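Local coordinates for iron binding protein FbpA (Mannheimia haemolytica, PDB 1Q35) that probably captures ferric iron in the periplasm as the binding component of a bacterial iron-uptake system, at residues F88-N92 with D93-G97; N245-K248 with L249-L253. One frame throughout, in Å; residues are numbered along the deposited sequence.

Contact 1: residues F88-N92 with D93-G97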
loop_
_atom_site.group_PDB
_atom_site.type_symbol
_atom_site.label_atom_id
_atom_site.label_comp_id
_atom_site.label_asym_id
_atom_site.label_seq_id
_atom_site.Cartn_x
_atom_site.Cartn_y
_atom_site.Cartn_z
ATOM N N PHE A 88 11.620 -5.833 6.903
ATOM C CA PHE A 88 10.177 -5.595 6.828
ATOM C C PHE A 88 9.516 -5.480 8.197
ATOM O O PHE A 88 8.305 -5.588 8.299
ATOM C CB PHE A 88 9.506 -6.704 6.011
ATOM C CG PHE A 88 10.017 -6.803 4.603
ATOM C CD1 PHE A 88 10.050 -5.680 3.785
ATOM C CD2 PHE A 88 10.488 -8.005 4.105
ATOM C CE1 PHE A 88 10.530 -5.759 2.486
ATOM C CE2 PHE A 88 10.971 -8.090 2.800
ATOM C CZ PHE A 88 10.990 -6.963 1.995
ATOM N N ARG A 89 10.302 -5.258 9.249
ATOM C CA ARG A 89 9.745 -4.948 10.563
ATOM C C ARG A 89 10.650 -3.988 11.324
ATOM O O ARG A 89 11.823 -3.819 10.997
ATOM C CB ARG A 89 9.481 -6.221 11.376
ATOM C CG ARG A 89 10.665 -7.161 11.520
ATOM C CD ARG A 89 10.342 -8.409 12.327
ATOM N NE ARG A 89 11.340 -9.457 12.134
ATOM C CZ ARG A 89 12.536 -9.491 12.717
ATOM N NH1 ARG A 89 13.366 -10.492 12.439
ATOM N NH2 ARG A 89 12.910 -8.558 13.587
ATOM N N ASP A 90 10.067 -3.344 12.324
ATOM C CA ASP A 90 10.748 -2.358 13.146
ATOM C C ASP A 90 11.937 -2.989 13.860
ATOM O O ASP A 90 11.803 -4.038 14.482
ATOM C CB ASP A 90 9.757 -1.839 14.185
ATOM C CG ASP A 90 10.265 -0.641 14.954
ATOM O OD1 ASP A 90 9.599 -0.265 15.943
ATOM O OD2 ASP A 90 11.300 -0.016 14.653
ATOM N N SER A 91 13.095 -2.344 13.799
ATOM C CA SER A 91 14.239 -2.815 14.584
ATOM C C SER A 91 13.939 -2.715 16.088
ATOM O O SER A 91 14.502 -3.459 16.892
ATOM C CB SER A 91 15.507 -2.037 14.227
ATOM O OG SER A 91 15.401 -0.681 14.600
ATOM N N ASN A 92 13.043 -1.796 16.442
ATOM C CA ASN A 92 12.583 -1.580 17.818
ATOM C C ASN A 92 11.239 -2.264 18.153
ATOM O O ASN A 92 10.604 -1.924 19.150
ATOM C CB ASN A 92 12.488 -0.067 18.070
ATOM C CG ASN A 92 12.322 0.293 19.542
ATOM O OD1 ASN A 92 11.483 1.127 19.890
ATOM N ND2 ASN A 92 13.123 -0.320 20.405
ATOM N N ASP A 93 10.806 -3.202 17.307
ATOM C CA ASP A 93 9.722 -4.149 17.622
ATOM C C ASP A 93 8.314 -3.566 17.814
ATOM O O ASP A 93 7.463 -4.218 18.414
ATOM C CB ASP A 93 10.080 -4.984 18.864
ATOM C CG ASP A 93 11.344 -5.794 18.689
ATOM O OD1 ASP A 93 11.705 -6.157 17.548
ATOM O OD2 ASP A 93 12.042 -6.132 19.670
ATOM N N GLN A 94 8.038 -2.383 17.274
ATOM C CA GLN A 94 6.714 -1.776 17.444
ATOM C C GLN A 94 5.799 -1.863 16.217
ATOM O O GLN A 94 4.627 -1.519 16.312
ATOM C CB GLN A 94 6.846 -0.318 17.873
ATOM C CG GLN A 94 7.457 -0.129 19.251
ATOM C CD GLN A 94 7.170 1.241 19.809
ATOM O OE1 GLN A 94 7.848 2.208 19.461
ATOM N NE2 GLN A 94 6.148 1.341 20.649
ATOM N N TRP A 95 6.328 -2.302 15.077
ATOM C CA TRP A 95 5.506 -2.507 13.882
ATOM C C TRP A 95 6.072 -3.639 13.039
ATOM O O TRP A 95 7.266 -3.923 13.066
ATOM C CB TRP A 95 5.355 -1.218 13.058
ATOM C CG TRP A 95 6.634 -0.673 12.488
ATOM C CD1 TRP A 95 7.398 0.331 13.009
ATOM C CD2 TRP A 95 7.291 -1.084 11.278
ATOM N NE1 TRP A 95 8.496 0.554 12.215
ATOM C CE2 TRP A 95 8.456 -0.298 11.143
ATOM C CE3 TRP A 95 7.022 -2.048 10.297
ATOM C CZ2 TRP A 95 9.345 -0.443 10.074
ATOM C CZ3 TRP A 95 7.907 -2.187 9.231
ATOM C CH2 TRP A 95 9.053 -1.390 9.135
ATOM N N PHE A 96 5.190 -4.261 12.260
ATOM C CA PHE A 96 5.509 -5.466 11.506
ATOM C C PHE A 96 4.847 -5.439 10.140
ATOM O O PHE A 96 3.639 -5.280 10.027
ATOM C CB PHE A 96 5.065 -6.698 12.290
ATOM C CG PHE A 96 5.665 -6.750 13.652
ATOM C CD1 PHE A 96 5.020 -6.156 14.728
ATOM C CD2 PHE A 96 6.922 -7.296 13.844
ATOM C CE1 PHE A 96 5.604 -6.141 15.987
ATOM C CE2 PHE A 96 7.504 -7.293 15.102
ATOM C CZ PHE A 96 6.847 -6.711 16.167
ATOM N N GLY A 97 5.660 -5.574 9.104
ATOM C CA GLY A 97 5.165 -5.733 7.749
ATOM C C GLY A 97 4.649 -7.142 7.529
ATOM O O GLY A 97 5.231 -8.113 8.015
HETATM O O HOH W 1 11.055 -6.525 14.904
HETATM O O HOH W 2 10.944 2.067 12.948
HETATM O O HOH W 3 9.780 2.003 17.367
HETATM O O HOH W 4 14.554 -4.357 19.890
#
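Asp90 lies over one face of the Trp95 indole. Its CB stands 3.4 Å from the centroid of the five-membered ring and only 15° off the ring normal, a CH-pi contact, and the backbone N of Asp90 is above the ring centre. The two side chains cross at about a right angle, yet the carboxylate plane runs within 6° of the indole plane. For Trp95, chi1 of 63° sets CG between the backbone N and the carbonyl carbon, the crowded position, which folds the ring back across residues 89 and 90.

Both carboxylate oxygens have backbone partners. Gln94 N meets Asp90 OD1 at 2.9 Å on the anti side, a little out of the plane. Asn92 N reaches Asp90 OD2 from above the carboxylate plane at 3.1 Å, which closes an Asx turn inside the type I turn from Asp90 to Asp93. A water links OD2 to Trp95 NE1, lying in plane at the indole edge.

Beyond the turn the chain doubles back as a short antiparallel hairpin with a single bridge. Arg89 and Phe96 form a non-hydrogen-bonded pair, flanked by Asp90 N to Trp95 O (3.0 Å, nearly straight) and by Gly97 N to Phe88 O (2.8 Å). On the face of Arg89 and Phe96 the side chains cross obliquely, with Arg89 CB 3.7 Å from Phe96 CD2 and CD alongside the same ring atom. The guanidinium is anchored by NE to Ile84 O, while its NH2 donates to a water that in turn donates to Asp90 O and Asp93 OD1. Trp95 also packs against helix 60-68, strand 228-236 and helix 294-298, and the Phe96 backbone bonds to Val234.

Contact 2: residues N245-K248 with L249-L253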
loop_
_atom_site.group_PDB
_atom_site.type_symbol
_atom_site.label_atom_id
_atom_site.label_comp_id
_atom_site.label_asym_id
_atom_site.label_seq_id
_atom_site.Cartn_x
_atom_site.Cartn_y
_atom_site.Cartn_z
ATOM N N ASN A 245 -3.798 -12.535 22.789
ATOM C CA ASN A 245 -4.568 -12.871 21.586
ATOM C C ASN A 245 -4.138 -12.032 20.380
ATOM O O ASN A 245 -4.118 -12.525 19.251
ATOM C CB ASN A 245 -6.070 -12.712 21.842
ATOM C CG ASN A 245 -6.630 -13.798 22.754
ATOM O OD1 ASN A 245 -5.985 -14.817 22.993
ATOM N ND2 ASN A 245 -7.842 -13.583 23.251
ATOM N N ALA A 246 -3.785 -10.774 20.623
ATOM C CA ALA A 246 -3.288 -9.893 19.566
ATOM C C ALA A 246 -1.970 -10.420 19.016
ATOM O O ALA A 246 -1.757 -10.413 17.803
ATOM C CB ALA A 246 -3.125 -8.477 20.081
ATOM N N VAL A 247 -1.093 -10.893 19.895
ATOM C CA VAL A 247 0.179 -11.456 19.467
ATOM C C VAL A 247 -0.069 -12.719 18.648
ATOM O O VAL A 247 0.564 -12.914 17.611
ATOM C CB VAL A 247 1.112 -11.745 20.662
ATOM C CG1 VAL A 247 2.318 -12.568 20.235
ATOM C CG2 VAL A 247 1.570 -10.440 21.288
ATOM N N LYS A 248 -1.000 -13.563 19.081
ATOM C CA LYS A 248 -1.327 -14.763 18.315
ATOM C C LYS A 248 -1.856 -14.422 16.917
ATOM O O LYS A 248 -1.549 -15.123 15.957
ATOM C CB LYS A 248 -2.316 -15.644 19.077
ATOM C CG LYS A 248 -1.662 -16.394 20.238
ATOM C CD LYS A 248 -2.657 -17.195 21.058
ATOM C CE LYS A 248 -1.951 -17.989 22.154
ATOM N NZ LYS A 248 -2.849 -18.325 23.296
ATOM N N LEU A 249 -2.629 -13.347 16.804
ATOM C CA LEU A 249 -3.132 -12.907 15.501
ATOM C C LEU A 249 -1.997 -12.467 14.576
ATOM O O LEU A 249 -1.944 -12.898 13.422
ATOM C CB LEU A 249 -4.160 -11.787 15.647
ATOM C CG LEU A 249 -4.659 -11.179 14.326
ATOM C CD1 LEU A 249 -5.232 -12.235 13.388
ATOM C CD2 LEU A 249 -5.686 -10.115 14.594
ATOM N N ILE A 250 -1.085 -11.627 15.055
ATOM C CA ILE A 250 -0.039 -11.137 14.164
ATOM C C ILE A 250 0.971 -12.241 13.841
ATOM O O ILE A 250 1.476 -12.305 12.725
ATOM C CB ILE A 250 0.605 -9.810 14.662
ATOM C CG1 ILE A 250 1.460 -9.986 15.913
ATOM C CG2 ILE A 250 -0.471 -8.772 14.922
ATOM C CD1 ILE A 250 2.268 -8.750 16.231
ATOM N N GLU A 251 1.214 -13.146 14.788
ATOM C CA GLU A 251 2.012 -14.338 14.519
ATOM C C GLU A 251 1.352 -15.204 13.445
ATOM O O GLU A 251 2.025 -15.702 12.548
ATOM C CB GLU A 251 2.230 -15.146 15.806
ATOM C CG GLU A 251 3.210 -14.481 16.765
ATOM C CD GLU A 251 3.361 -15.195 18.101
ATOM O OE1 GLU A 251 4.400 -14.983 18.756
ATOM O OE2 GLU A 251 2.450 -15.949 18.500
ATOM N N TYR A 252 0.038 -15.362 13.533
ATOM C CA TYR A 252 -0.715 -16.124 12.536
ATOM C C TYR A 252 -0.601 -15.486 11.151
ATOM O O TYR A 252 -0.369 -16.180 10.161
ATOM C CB TYR A 252 -2.193 -16.221 12.922
ATOM C CG TYR A 252 -3.005 -17.100 11.993
ATOM C CD1 TYR A 252 -3.610 -16.574 10.855
ATOM C CD2 TYR A 252 -3.156 -18.459 12.247
ATOM C CE1 TYR A 252 -4.346 -17.376 9.995
ATOM C CE2 TYR A 252 -3.892 -19.271 11.396
ATOM C CZ TYR A 252 -4.487 -18.722 10.273
ATOM O OH TYR A 252 -5.214 -19.525 9.426
ATOM N N LEU A 253 -0.762 -14.169 11.085
ATOM C CA LEU A 253 -0.715 -13.463 9.804
ATOM C C LEU A 253 0.675 -13.531 9.170
ATOM O O LEU A 253 0.796 -13.422 7.945
ATOM C CB LEU A 253 -1.179 -12.009 9.958
ATOM C CG LEU A 253 -2.661 -11.842 10.310
ATOM C CD1 LEU A 253 -2.987 -10.391 10.620
ATOM C CD2 LEU A 253 -3.573 -12.373 9.207
#
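The flat carboxylate of Glu251 has Val247 over one face: CG1 stands 3.5 Å from Glu251 CD, almost perpendicular to the carboxylate plane, and equally near OE1. The backbone O of Val247 lies above the plane on the same side, displaced from CD toward the CG end, and approaches Glu251 CG to 3.2 Å. Beyond this face contact, Glu251 OE1 is hydrogen-bonded to Ser77 OG. The ring of Tyr252 points away from residues 245-248. Only its CB comes near, 3.3 Å from Lys248 O, and its OH is hydrogen-bonded to Asp25.

The torsions of both residues account for the Val247-Glu251 pairing. Val247 carries CG1 anti to its own nitrogen (chi1 169°), while Glu251 CG is anti to its carbonyl carbon, and the extended chain beyond carries the carboxylate back toward Val247 on the preceding turn. The spacing of four residues is that of an alpha helix, and the backbone confirms it: N-H groups of Leu249, Ile250, Glu251 and Tyr252 donate to the carbonyls of Asn245, Ala246, Val247 and Lys248. Among these, Glu251 N to Val247 O is 2.9 Å long, with the donor nearly on the carbonyl axis.

Ile250 turns its branches over the previous turn. Its CG1 is 3.5 Å from Val247 O, and CG2 is 3.6 Å from Ala246 O. Leu249 CB meets the same Ala246 O at 3.5 Å.

Helix 243-254 packs on helix 16-26 through Leu249, which touches Leu19 and Phe22, on strand 54-57 through Leu249 and Ala246, both against Val54, and on strand 228-236 through Ala246, Val247 and Ile250, which all reach Ile236.

Overall arrangement
The two contacts lie about 14 Å apart between centres and on the same side of the chain's centre, and they meet where Phe96 CD1 comes 4.1 Å from Ile250 CD1. Both also use Val234 of strand 228-236, which pairs with the hairpin strand and supports the helix. Each is partly buried: residues 88-97 bury Asp90, Trp95, Phe96 and Gly97 but expose Ser91 and Asn92 at the turn, while residues 245-253 bury Ala246, Leu249 and Ile250 and expose Lys248. Contact 1 relies on carboxylate bonds, bridging waters and an aromatic face; contact 2 relies on helical backbone bonds, aliphatic packing and a methyl group over a carboxylate face. Neither touches the iron-binding tyrosines.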